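Long-range contacts in MsStt7d protein (Micromonas, PDB 4IX4), which probably acts as an ATP-dependent protein kinase of the STT7 type, this chain being its kinase domain with bound ADP and magnesium: residues B[173-178]-B[185-190]; B[83-88]-B[110-115]; B[35-40]-B[49-54]. One frame throughout, in Å; residues are numbered along the deposited sequence.

Contact 1 of 3, residues B[173-178]-B[185-190]; sequences NLIAAE and KLIDLG. With MG (magnesium ion), chain G; ADP (adenosine-5'-diphosphate), chain F.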
loop_
_atom_site.group_PDB
_atom_site.type_symbol
_atom_site.label_atom_id
_atom_site.label_comp_id
_atom_site.label_asym_id
_atom_site.label_seq_id
_atom_site.Cartn_x
_atom_site.Cartn_y
_atom_site.Cartn_z
ATOM N N ASN B 173 -6.805 -6.511 -12.960
ATOM C CA ASN B 173 -5.671 -7.429 -13.063
ATOM C C ASN B 173 -5.790 -8.390 -14.221
ATOM O O ASN B 173 -5.238 -9.500 -14.183
ATOM C CB ASN B 173 -5.473 -8.216 -11.780
ATOM C CG ASN B 173 -4.781 -7.402 -10.708
ATOM O OD1 ASN B 173 -4.066 -6.428 -10.996
ATOM N ND2 ASN B 173 -4.970 -7.803 -9.464
ATOM N N LEU B 174 -6.512 -7.957 -15.243
ATOM C CA LEU B 174 -6.593 -8.680 -16.502
ATOM C C LEU B 174 -6.188 -7.764 -17.651
ATOM O O LEU B 174 -6.656 -6.631 -17.737
ATOM C CB LEU B 174 -8.015 -9.196 -16.712
ATOM C CG LEU B 174 -8.399 -10.357 -15.793
ATOM C CD1 LEU B 174 -9.900 -10.531 -15.709
ATOM C CD2 LEU B 174 -7.731 -11.653 -16.259
ATOM N N ILE B 175 -5.320 -8.258 -18.535
ATOM C CA ILE B 175 -4.942 -7.513 -19.723
ATOM C C ILE B 175 -5.295 -8.320 -20.964
ATOM O O ILE B 175 -5.020 -9.520 -21.018
ATOM C CB ILE B 175 -3.430 -7.197 -19.728
ATOM C CG1 ILE B 175 -3.077 -6.291 -18.544
ATOM C CG2 ILE B 175 -3.005 -6.548 -21.042
ATOM C CD1 ILE B 175 -1.609 -5.907 -18.465
ATOM N N ALA B 176 -5.917 -7.670 -21.946
ATOM C CA ALA B 176 -6.172 -8.293 -23.244
ATOM C C ALA B 176 -4.881 -8.217 -24.043
ATOM O O ALA B 176 -4.480 -7.140 -24.494
ATOM C CB ALA B 176 -7.298 -7.575 -23.977
ATOM N N ALA B 177 -4.228 -9.361 -24.206
ATOM C CA ALA B 177 -2.870 -9.392 -24.740
ATOM C C ALA B 177 -2.892 -9.282 -26.258
ATOM O O ALA B 177 -3.120 -10.264 -26.942
ATOM C CB ALA B 177 -2.173 -10.666 -24.306
ATOM N N GLU B 178 -2.647 -8.086 -26.781
ATOM C CA GLU B 178 -2.768 -7.860 -28.218
ATOM C C GLU B 178 -1.796 -8.733 -29.023
ATOM O O GLU B 178 -2.083 -9.095 -30.169
ATOM C CB GLU B 178 -2.578 -6.374 -28.544
ATOM C CG GLU B 178 -3.157 -5.408 -27.497
ATOM C CD GLU B 178 -4.681 -5.295 -27.530
ATOM O OE1 GLU B 178 -5.372 -6.281 -27.185
ATOM O OE2 GLU B 178 -5.186 -4.202 -27.885
ATOM N N LYS B 185 -4.839 -12.201 -20.024
ATOM C CA LYS B 185 -3.819 -12.722 -19.121
ATOM C C LYS B 185 -3.958 -12.045 -17.767
ATOM O O LYS B 185 -4.250 -10.849 -17.683
ATOM C CB LYS B 185 -2.419 -12.473 -19.668
ATOM C CG LYS B 185 -2.110 -13.242 -20.956
ATOM C CD LYS B 185 -0.674 -13.029 -21.396
ATOM C CE LYS B 185 -0.424 -13.661 -22.758
ATOM N NZ LYS B 185 1.002 -13.506 -23.179
ATOM N N LEU B 186 -3.743 -12.813 -16.710
ATOM C CA LEU B 186 -3.729 -12.266 -15.363
ATOM C C LEU B 186 -2.414 -11.557 -15.088
ATOM O O LEU B 186 -1.359 -11.974 -15.573
ATOM C CB LEU B 186 -3.915 -13.387 -14.341
ATOM C CG LEU B 186 -5.365 -13.861 -14.211
ATOM C CD1 LEU B 186 -5.445 -15.301 -13.695
ATOM C CD2 LEU B 186 -6.179 -12.909 -13.324
ATOM N N ILE B 187 -2.478 -10.492 -14.294
ATOM C CA ILE B 187 -1.262 -9.894 -13.760
ATOM C C ILE B 187 -1.349 -9.848 -12.242
ATOM O O ILE B 187 -2.405 -10.113 -11.653
ATOM C CB ILE B 187 -1.016 -8.464 -14.298
ATOM C CG1 ILE B 187 -2.252 -7.590 -14.078
ATOM C CG2 ILE B 187 -0.643 -8.498 -15.775
ATOM C CD1 ILE B 187 -2.013 -6.114 -14.371
ATOM N N ASP B 188 -0.239 -9.472 -11.615
ATOM C CA ASP B 188 -0.206 -9.221 -10.180
ATOM C C ASP B 188 -0.414 -10.473 -9.338
ATOM O O ASP B 188 -1.515 -10.730 -8.850
ATOM C CB ASP B 188 -1.243 -8.160 -9.801
ATOM C CG ASP B 188 -0.873 -7.407 -8.539
ATOM O OD1 ASP B 188 0.011 -7.886 -7.798
ATOM O OD2 ASP B 188 -1.466 -6.338 -8.287
ATOM N N LEU B 189 0.653 -11.244 -9.160
ATOM C CA LEU B 189 0.624 -12.384 -8.251
ATOM C C LEU B 189 1.115 -12.016 -6.837
ATOM O O LEU B 189 1.459 -12.889 -6.041
ATOM C CB LEU B 189 1.451 -13.534 -8.842
ATOM C CG LEU B 189 0.867 -14.160 -10.118
ATOM C CD1 LEU B 189 1.928 -14.929 -10.891
ATOM C CD2 LEU B 189 -0.316 -15.057 -9.767
ATOM N N GLY B 190 1.120 -10.728 -6.515
ATOM C CA GLY B 190 1.645 -10.277 -5.231
ATOM C C GLY B 190 0.846 -10.739 -4.020
ATOM O O GLY B 190 1.356 -10.757 -2.904
HETATM MG MG MG G . -2.575 -4.168 -8.002
HETATM P PB ADP F . -2.900 -0.543 -8.345
HETATM O O1B ADP F . -3.440 -1.886 -7.931
HETATM O O2B ADP F . -3.349 -0.092 -9.716
HETATM O O3B ADP F . -2.996 0.515 -7.266
HETATM P PA ADP F . -0.626 -1.821 -9.437
HETATM O O1A ADP F . -1.553 -2.998 -9.634
HETATM O O2A ADP F . 0.812 -2.030 -9.008
HETATM O O3A ADP F . -1.304 -0.747 -8.455
HETATM O "O5'" ADP F . -0.598 -1.066 -10.855
HETATM C "C5'" ADP F . 0.364 -1.516 -11.787
HETATM C "C4'" ADP F . -0.055 -1.135 -13.193
HETATM O "O4'" ADP F . 0.914 -1.744 -14.037
HETATM C "C3'" ADP F . -1.430 -1.661 -13.576
HETATM O "O3'" ADP F . -2.231 -0.619 -14.140
HETATM C "C2'" ADP F . -1.150 -2.658 -14.668
HETATM O "O2'" ADP F . -2.097 -2.552 -15.733
HETATM C "C1'" ADP F . 0.269 -2.363 -15.139
HETATM N N9 ADP F . 0.942 -3.640 -15.428
HETATM C C8 ADP F . 1.364 -4.533 -14.513
HETATM N N7 ADP F . 1.917 -5.612 -15.121
HETATM C C5 ADP F . 1.850 -5.400 -16.448
HETATM C C6 ADP F . 2.265 -6.128 -17.657
HETATM N N6 ADP F . 2.880 -7.330 -17.543
HETATM N N1 ADP F . 2.004 -5.557 -18.853
HETATM C C2 ADP F . 1.402 -4.362 -18.967
HETATM N N3 ADP F . 1.002 -3.634 -17.904
HETATM C C4 ADP F . 1.201 -4.101 -16.650
HETATM O O HOH W 1 -4.300 -3.994 -9.914
HETATM O O HOH W 2 -4.299 -4.875 -6.462
HETATM O O HOH W 3 -0.707 -4.372 -6.517
#
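I175 and K185 form a hydrogen-bonded antiparallel pair, I175 N to K185 O and I175 O to K185 N, both 2.9 Å. A third backbone bond, I187 N to N173 O (2.9 Å), closes the pairing where the strands give way to the magnesium-binding loop.

Apolar contacts lie on both faces. L174 and L186 run side by side and touch through their CD2 methyls at 3.5 Å; L152 of helix 141-161 packs on both. On the I175 side, I175 CD1 meets I187 CG2 at 3.9 Å, and both isoleucines go on to ADP, I175 CD1 to adenine C2 at 3.4 Å and I187 CD1 to ribose C2' at 3.6 Å. I187 has CG1 between its backbone N and carbonyl carbon (chi1 53°), which brings CG1 against N173 O.

Among the polar groups, N173 and D188 pass at a slant, amide and carboxylate planes 73° apart, N173 OD1 3.5 Å from D188 CB. D188 OD2 binds the magnesium at 2.5 Å, the ion's other ligands being ADP O1A and O1B and three waters. N173 OD1 accepts from one of those waters, while its ND2 is taken by D168 O.

D188 opens the DLG sequence, the counterpart of the kinase DFG motif, and is a first-shell ligand; N173 reaches this ion through water, although it is also a magnesium-binding residue of the protein.

Contact 2 of 3, residues B[83-88]-B[110-115]; sequences RFMGCI and MWANEG. With ADP (adenosine-5'-diphosphate), chain F.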
loop_
_atom_site.group_PDB
_atom_site.type_symbol
_atom_site.label_atom_id
_atom_site.label_comp_id
_atom_site.label_asym_id
_atom_site.label_seq_id
_atom_site.Cartn_x
_atom_site.Cartn_y
_atom_site.Cartn_z
ATOM N N ARG B 83 3.954 -12.772 -19.035
ATOM C CA ARG B 83 5.204 -13.502 -19.185
ATOM C C ARG B 83 6.268 -12.973 -18.237
ATOM O O ARG B 83 6.591 -11.792 -18.264
ATOM C CB ARG B 83 5.702 -13.403 -20.621
ATOM C CG ARG B 83 7.043 -14.076 -20.836
ATOM C CD ARG B 83 7.296 -14.377 -22.305
ATOM N NE ARG B 83 7.269 -13.189 -23.160
ATOM C CZ ARG B 83 8.337 -12.462 -23.481
ATOM N NH1 ARG B 83 9.534 -12.778 -23.002
ATOM N NH2 ARG B 83 8.204 -11.407 -24.275
ATOM N N PHE B 84 6.807 -13.868 -17.417
ATOM C CA PHE B 84 7.790 -13.514 -16.395
ATOM C C PHE B 84 9.208 -13.639 -16.946
ATOM O O PHE B 84 9.607 -14.701 -17.437
ATOM C CB PHE B 84 7.597 -14.410 -15.166
ATOM C CG PHE B 84 8.577 -14.158 -14.055
ATOM C CD1 PHE B 84 8.698 -12.901 -13.485
ATOM C CD2 PHE B 84 9.361 -15.187 -13.557
ATOM C CE1 PHE B 84 9.597 -12.676 -12.452
ATOM C CE2 PHE B 84 10.261 -14.961 -12.518
ATOM C CZ PHE B 84 10.373 -13.706 -11.968
ATOM N N MET B 85 9.965 -12.547 -16.861
ATOM C CA MET B 85 11.294 -12.483 -17.458
ATOM C C MET B 85 12.424 -12.591 -16.442
ATOM O O MET B 85 13.591 -12.586 -16.820
ATOM C CB MET B 85 11.439 -11.221 -18.317
ATOM C CG MET B 85 10.418 -11.163 -19.460
ATOM S SD MET B 85 10.470 -9.639 -20.429
ATOM C CE MET B 85 12.008 -9.899 -21.309
ATOM N N GLY B 86 12.086 -12.732 -15.163
ATOM C CA GLY B 86 13.093 -12.948 -14.138
ATOM C C GLY B 86 13.266 -11.783 -13.186
ATOM O O GLY B 86 12.376 -10.941 -13.041
ATOM N N CYS B 87 14.421 -11.743 -12.530
ATOM C CA CYS B 87 14.728 -10.704 -11.558
ATOM C C CYS B 87 16.044 -10.014 -11.910
ATOM O O CYS B 87 16.810 -10.490 -12.759
ATOM C CB CYS B 87 14.831 -11.309 -10.156
ATOM S SG CYS B 87 16.348 -12.275 -9.892
ATOM N N ILE B 88 16.283 -8.876 -11.267
ATOM C CA ILE B 88 17.571 -8.187 -11.330
ATOM C C ILE B 88 17.787 -7.516 -9.988
ATOM O O ILE B 88 16.971 -6.702 -9.570
ATOM C CB ILE B 88 17.600 -7.073 -12.402
ATOM C CG1 ILE B 88 16.840 -7.484 -13.668
ATOM C CG2 ILE B 88 19.044 -6.657 -12.698
ATOM C CD1 ILE B 88 15.370 -7.078 -13.674
ATOM N N MET B 110 10.778 -8.460 -13.447
ATOM C CA MET B 110 10.510 -7.975 -14.796
ATOM C C MET B 110 9.581 -8.913 -15.550
ATOM O O MET B 110 9.704 -10.134 -15.455
ATOM C CB MET B 110 11.820 -7.813 -15.575
ATOM C CG MET B 110 11.686 -7.066 -16.893
ATOM S SD MET B 110 13.276 -6.677 -17.662
ATOM C CE MET B 110 13.777 -8.291 -18.232
ATOM N N TRP B 111 8.645 -8.321 -16.284
ATOM C CA TRP B 111 7.714 -9.064 -17.119
ATOM C C TRP B 111 7.635 -8.383 -18.474
ATOM O O TRP B 111 7.955 -7.199 -18.612
ATOM C CB TRP B 111 6.302 -9.029 -16.535
ATOM C CG TRP B 111 6.119 -9.619 -15.180
ATOM C CD1 TRP B 111 5.687 -10.880 -14.887
ATOM C CD2 TRP B 111 6.317 -8.960 -13.924
ATOM N NE1 TRP B 111 5.606 -11.048 -13.525
ATOM C CE2 TRP B 111 5.986 -9.883 -12.911
ATOM C CE3 TRP B 111 6.733 -7.672 -13.559
ATOM C CZ2 TRP B 111 6.065 -9.568 -11.555
ATOM C CZ3 TRP B 111 6.806 -7.355 -12.203
ATOM C CH2 TRP B 111 6.480 -8.301 -11.221
ATOM N N ALA B 112 7.152 -9.124 -19.463
ATOM C CA ALA B 112 6.789 -8.524 -20.736
ATOM C C ALA B 112 5.622 -7.562 -20.526
ATOM O O ALA B 112 4.701 -7.845 -19.755
ATOM C CB ALA B 112 6.387 -9.601 -21.725
ATOM N N ASN B 113 5.647 -6.430 -21.218
ATOM C CA ASN B 113 4.472 -5.568 -21.253
ATOM C C ASN B 113 3.424 -6.234 -22.147
ATOM O O ASN B 113 3.607 -6.332 -23.365
ATOM C CB ASN B 113 4.833 -4.177 -21.777
ATOM C CG ASN B 113 3.660 -3.220 -21.740
ATOM O OD1 ASN B 113 2.522 -3.616 -21.959
ATOM N ND2 ASN B 113 3.934 -1.950 -21.463
ATOM N N GLU B 114 2.346 -6.721 -21.538
ATOM C CA GLU B 114 1.344 -7.510 -22.257
ATOM C C GLU B 114 0.305 -6.657 -22.981
ATOM O O GLU B 114 -0.497 -7.171 -23.763
ATOM C CB GLU B 114 0.643 -8.471 -21.296
ATOM C CG GLU B 114 1.577 -9.530 -20.710
ATOM C CD GLU B 114 1.975 -10.612 -21.704
ATOM O OE1 GLU B 114 1.402 -10.673 -22.818
ATOM O OE2 GLU B 114 2.860 -11.420 -21.352
ATOM N N GLY B 115 0.330 -5.355 -22.730
ATOM C CA GLY B 115 -0.591 -4.446 -23.383
ATOM C C GLY B 115 -0.885 -3.238 -22.523
ATOM O O GLY B 115 -0.771 -3.293 -21.297
HETATM P PB ADP F . -2.900 -0.543 -8.345
HETATM O O1B ADP F . -3.440 -1.886 -7.931
HETATM O O2B ADP F . -3.349 -0.092 -9.716
HETATM O O3B ADP F . -2.996 0.515 -7.266
HETATM P PA ADP F . -0.626 -1.821 -9.437
HETATM O O1A ADP F . -1.553 -2.998 -9.634
HETATM O O2A ADP F . 0.812 -2.030 -9.008
HETATM O O3A ADP F . -1.304 -0.747 -8.455
HETATM O "O5'" ADP F . -0.598 -1.066 -10.855
HETATM C "C5'" ADP F . 0.364 -1.516 -11.787
HETATM C "C4'" ADP F . -0.055 -1.135 -13.193
HETATM O "O4'" ADP F . 0.914 -1.744 -14.037
HETATM C "C3'" ADP F . -1.430 -1.661 -13.576
HETATM O "O3'" ADP F . -2.231 -0.619 -14.140
HETATM C "C2'" ADP F . -1.150 -2.658 -14.668
HETATM O "O2'" ADP F . -2.097 -2.552 -15.733
HETATM C "C1'" ADP F . 0.269 -2.363 -15.139
HETATM N N9 ADP F . 0.942 -3.640 -15.428
HETATM C C8 ADP F . 1.364 -4.533 -14.513
HETATM N N7 ADP F . 1.917 -5.612 -15.121
HETATM C C5 ADP F . 1.850 -5.400 -16.448
HETATM C C6 ADP F . 2.265 -6.128 -17.657
HETATM N N6 ADP F . 2.880 -7.330 -17.543
HETATM N N1 ADP F . 2.004 -5.557 -18.853
HETATM C C2 ADP F . 1.402 -4.362 -18.967
HETATM N N3 ADP F . 1.002 -3.634 -17.904
HETATM C C4 ADP F . 1.201 -4.101 -16.650
HETATM O O HOH W 4 4.353 -12.335 -23.579
#
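F84 and W111 form a non-hydrogen-bonded antiparallel pair whose rings meet obliquely, planes 54° apart. CD1 of F84 sits over one face of the indole, 3.6 Å from W111 NE1. The carbonyl R83 O lies instead at the edge of the same indole, near its plane. F84 has its CG opposite the backbone N (chi1 179°), which places one face of the ring against G86 N, 3.6 Å above its plane and over its centre.

Away from these rings, M85 and M110 cross obliquely, CB of M85 meeting CE of M110 at 3.7 Å. The M85 chain runs extended to its sulfur, SD lying 3.5 Å from A112 N, and bends only beyond it, at CE. M85 and G86 both face M110, a classic beta bulge: M85 N binds M110 O, and M110 N binds G86 O. I88 CD1 adds to the cover of M110 CB.

At the end of the pairing, where A112 N binds R83 O, one face of the R83 guanidinium lies against A112 CB, NH2 being 3.6 Å from that methyl. E114, bent at chi2 (-73°), turns its carboxylate back to R83 N, which meets OE2 on the anti side at 2.9 Å in a nearly straight bond. A water joins R83 NE to the same OE2, and OE1 has K185 as its partner.

A112 O and E114 N grip the adenine N6 and N1 of ADP, the hinge contact of protein kinases. Strand 106-112 lies between outermost strand 84-90 and strand 45-52, with L49 against M110 and K50 against W111. Helix 59-76 covers the aromatic side: N70 accepts from W111 NE1, and Y71 meets F84 edge-to-face.

Contact 3 of 3, residues B[35-40]-B[49-54]; sequences TVFRGV and LKNAKA. With ADP (adenosine-5'-diphosphate), chain F.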
loop_
_atom_site.group_PDB
_atom_site.type_symbol
_atom_site.label_atom_id
_atom_site.label_comp_id
_atom_site.label_asym_id
_atom_site.label_seq_id
_atom_site.Cartn_x
_atom_site.Cartn_y
_atom_site.Cartn_z
ATOM N N THR B 35 6.160 -1.057 -6.303
ATOM C CA THR B 35 5.893 -0.024 -7.293
ATOM C C THR B 35 6.267 -0.540 -8.668
ATOM O O THR B 35 7.302 -1.172 -8.833
ATOM C CB THR B 35 6.722 1.237 -7.011
ATOM O OG1 THR B 35 6.539 1.631 -5.645
ATOM C CG2 THR B 35 6.313 2.368 -7.939
ATOM N N VAL B 36 5.399 -0.287 -9.641
ATOM C CA VAL B 36 5.564 -0.798 -10.993
ATOM C C VAL B 36 5.881 0.345 -11.965
ATOM O O VAL B 36 5.260 1.409 -11.910
ATOM C CB VAL B 36 4.284 -1.545 -11.434
ATOM C CG1 VAL B 36 4.353 -1.923 -12.891
ATOM C CG2 VAL B 36 4.073 -2.782 -10.573
ATOM N N PHE B 37 6.854 0.114 -12.846
ATOM C CA PHE B 37 7.278 1.092 -13.848
ATOM C C PHE B 37 7.308 0.432 -15.213
ATOM O O PHE B 37 7.510 -0.778 -15.313
ATOM C CB PHE B 37 8.700 1.586 -13.557
ATOM C CG PHE B 37 8.858 2.241 -12.223
ATOM C CD1 PHE B 37 8.771 3.620 -12.101
ATOM C CD2 PHE B 37 9.114 1.485 -11.088
ATOM C CE1 PHE B 37 8.924 4.230 -10.872
ATOM C CE2 PHE B 37 9.268 2.096 -9.847
ATOM C CZ PHE B 37 9.173 3.464 -9.744
ATOM N N ARG B 38 7.124 1.222 -16.264
ATOM C CA ARG B 38 7.450 0.746 -17.603
ATOM C C ARG B 38 8.958 0.772 -17.772
ATOM O O ARG B 38 9.654 1.562 -17.136
ATOM C CB ARG B 38 6.829 1.624 -18.683
ATOM C CG ARG B 38 5.325 1.526 -18.790
ATOM C CD ARG B 38 4.846 2.274 -20.019
ATOM N NE ARG B 38 3.392 2.344 -20.084
ATOM C CZ ARG B 38 2.664 3.303 -19.518
ATOM N NH1 ARG B 38 3.261 4.274 -18.839
ATOM N NH2 ARG B 38 1.342 3.290 -19.629
ATOM N N GLY B 39 9.456 -0.089 -18.645
ATOM C CA GLY B 39 10.852 -0.058 -19.011
ATOM C C GLY B 39 11.063 -0.515 -20.438
ATOM O O GLY B 39 10.139 -0.986 -21.115
ATOM N N VAL B 40 12.291 -0.355 -20.908
ATOM C CA VAL B 40 12.686 -0.886 -22.197
ATOM C C VAL B 40 13.901 -1.768 -21.968
ATOM O O VAL B 40 14.853 -1.368 -21.296
ATOM C CB VAL B 40 13.029 0.232 -23.194
ATOM C CG1 VAL B 40 13.476 -0.357 -24.526
ATOM C CG2 VAL B 40 11.822 1.139 -23.396
ATOM N N LEU B 49 8.430 -3.393 -14.751
ATOM C CA LEU B 49 9.427 -3.609 -13.711
ATOM C C LEU B 49 8.798 -3.318 -12.365
ATOM O O LEU B 49 8.057 -2.344 -12.230
ATOM C CB LEU B 49 10.594 -2.650 -13.933
ATOM C CG LEU B 49 11.408 -2.913 -15.203
ATOM C CD1 LEU B 49 12.042 -1.632 -15.763
ATOM C CD2 LEU B 49 12.465 -3.967 -14.917
ATOM N N LYS B 50 9.079 -4.147 -11.367
ATOM C CA LYS B 50 8.528 -3.909 -10.028
ATOM C C LYS B 50 9.610 -4.015 -8.967
ATOM O O LYS B 50 10.400 -4.955 -8.978
ATOM C CB LYS B 50 7.417 -4.914 -9.701
ATOM C CG LYS B 50 6.793 -4.725 -8.314
ATOM C CD LYS B 50 5.678 -5.724 -8.056
ATOM C CE LYS B 50 4.975 -5.430 -6.744
ATOM N NZ LYS B 50 3.758 -6.279 -6.583
ATOM N N ASN B 51 9.643 -3.054 -8.047
ATOM C CA ASN B 51 10.491 -3.172 -6.866
ATOM C C ASN B 51 9.645 -3.063 -5.598
ATOM O O ASN B 51 8.441 -2.832 -5.686
ATOM C CB ASN B 51 11.641 -2.149 -6.896
ATOM C CG ASN B 51 11.185 -0.727 -6.618
ATOM O OD1 ASN B 51 10.006 -0.400 -6.745
ATOM N ND2 ASN B 51 12.136 0.135 -6.255
ATOM N N ALA B 52 10.259 -3.256 -4.430
ATOM C CA ALA B 52 9.529 -3.149 -3.168
ATOM C C ALA B 52 9.409 -1.694 -2.731
ATOM O O ALA B 52 10.269 -0.872 -3.045
ATOM C CB ALA B 52 10.220 -3.955 -2.080
ATOM N N LYS B 53 8.341 -1.382 -2.003
ATOM C CA LYS B 53 8.245 -0.093 -1.311
ATOM C C LYS B 53 9.136 -0.094 -0.075
ATOM O O LYS B 53 9.070 -1.008 0.749
ATOM C CB LYS B 53 6.800 0.206 -0.909
ATOM C CG LYS B 53 5.908 0.541 -2.091
ATOM C CD LYS B 53 4.463 0.665 -1.656
ATOM C CE LYS B 53 3.547 0.997 -2.814
ATOM N NZ LYS B 53 2.147 1.233 -2.347
ATOM N N ALA B 54 9.974 0.932 0.045
ATOM C CA ALA B 54 10.909 1.025 1.164
ATOM C C ALA B 54 10.209 1.236 2.507
ATOM O O ALA B 54 10.786 0.970 3.565
ATOM C CB ALA B 54 11.913 2.136 0.923
HETATM P PB ADP F . -2.900 -0.543 -8.345
HETATM O O1B ADP F . -3.440 -1.886 -7.931
HETATM O O2B ADP F . -3.349 -0.092 -9.716
HETATM O O3B ADP F . -2.996 0.515 -7.266
HETATM P PA ADP F . -0.626 -1.821 -9.437
HETATM O O1A ADP F . -1.553 -2.998 -9.634
HETATM O O2A ADP F . 0.812 -2.030 -9.008
HETATM O O3A ADP F . -1.304 -0.747 -8.455
HETATM O "O5'" ADP F . -0.598 -1.066 -10.855
HETATM C "C5'" ADP F . 0.364 -1.516 -11.787
HETATM C "C4'" ADP F . -0.055 -1.135 -13.193
HETATM O "O4'" ADP F . 0.914 -1.744 -14.037
HETATM C "C3'" ADP F . -1.430 -1.661 -13.576
HETATM O "O3'" ADP F . -2.231 -0.619 -14.140
HETATM C "C2'" ADP F . -1.150 -2.658 -14.668
HETATM O "O2'" ADP F . -2.097 -2.552 -15.733
HETATM C "C1'" ADP F . 0.269 -2.363 -15.139
HETATM N N9 ADP F . 0.942 -3.640 -15.428
HETATM C C8 ADP F . 1.364 -4.533 -14.513
HETATM N N7 ADP F . 1.917 -5.612 -15.121
HETATM C C5 ADP F . 1.850 -5.400 -16.448
HETATM C C6 ADP F . 2.265 -6.128 -17.657
HETATM N N6 ADP F . 2.880 -7.330 -17.543
HETATM N N1 ADP F . 2.004 -5.557 -18.853
HETATM C C2 ADP F . 1.402 -4.362 -18.967
HETATM N N3 ADP F . 1.002 -3.634 -17.904
HETATM C C4 ADP F . 1.201 -4.101 -16.650
HETATM O O HOH W 5 9.105 1.372 -4.768
#
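Strands 34-41 and 45-52 make the hairpin that follows the glycine-rich loop in the kinase N-lobe, and T35, V36 and F37 pair here with N51, K50 and L49. Four backbone bonds join them: T35 and N51 exchange N-H and O both ways, and so do F37 and L49, with F37 N to L49 O at 2.8 Å.

On the nucleotide side, V36 and K50 meet at a slant, CG2 of V36 4.0 Å from CG of K50. V36 CG1, opposite its backbone N (chi1 172°), lies 3.6 Å from ribose O4' of ADP. K50 is an ADP-binding residue and the predicted ATP-site lysine; its extended chain leads away from strand 34-41, and NZ forms a salt bridge with E66 of helix 59-76, the pairing familiar from active kinases.

The other face carries T35, F37, L49 and N51. N51 OD1 stands at the edge of the F37 ring, 4.0 Å from CE2, with amide and ring planes 70° apart. One water bridges T35 OG1 (2.7 Å), N51 OD1 and A52 O. L49 CD1 rests on G39 CA at 3.8 Å. K53 crosses T35 at about a right angle, its CG 3.8 Å from OG1, and its NZ is hydrogen-bonded to glycine-rich-loop carbonyls, including G31 O.

The three contacts surround one ADP: contact 3 meets its ribose and alpha phosphate, contact 2 its adenine edge, contact 1 one side of the base, through I175 and I187, and, by way of magnesium, the phosphates. Contacts 2 and 3 share a sheet, their centres about 11 Å apart, and W111 CZ3 packs on K50 CB at 3.5 Å. Contact 1 lies about 11 Å, centre to centre, from contact 2, tied to it by the salt bridge of K185 NZ to E114 OE1 (2.9 Å). Contacts 1 and 3, centres about 16 Å apart, approach where K50 NZ stands 4.3 Å from D188 OD1. The nucleotide thus lies between the N-lobe sheet and hairpin 174-186 with its following loop.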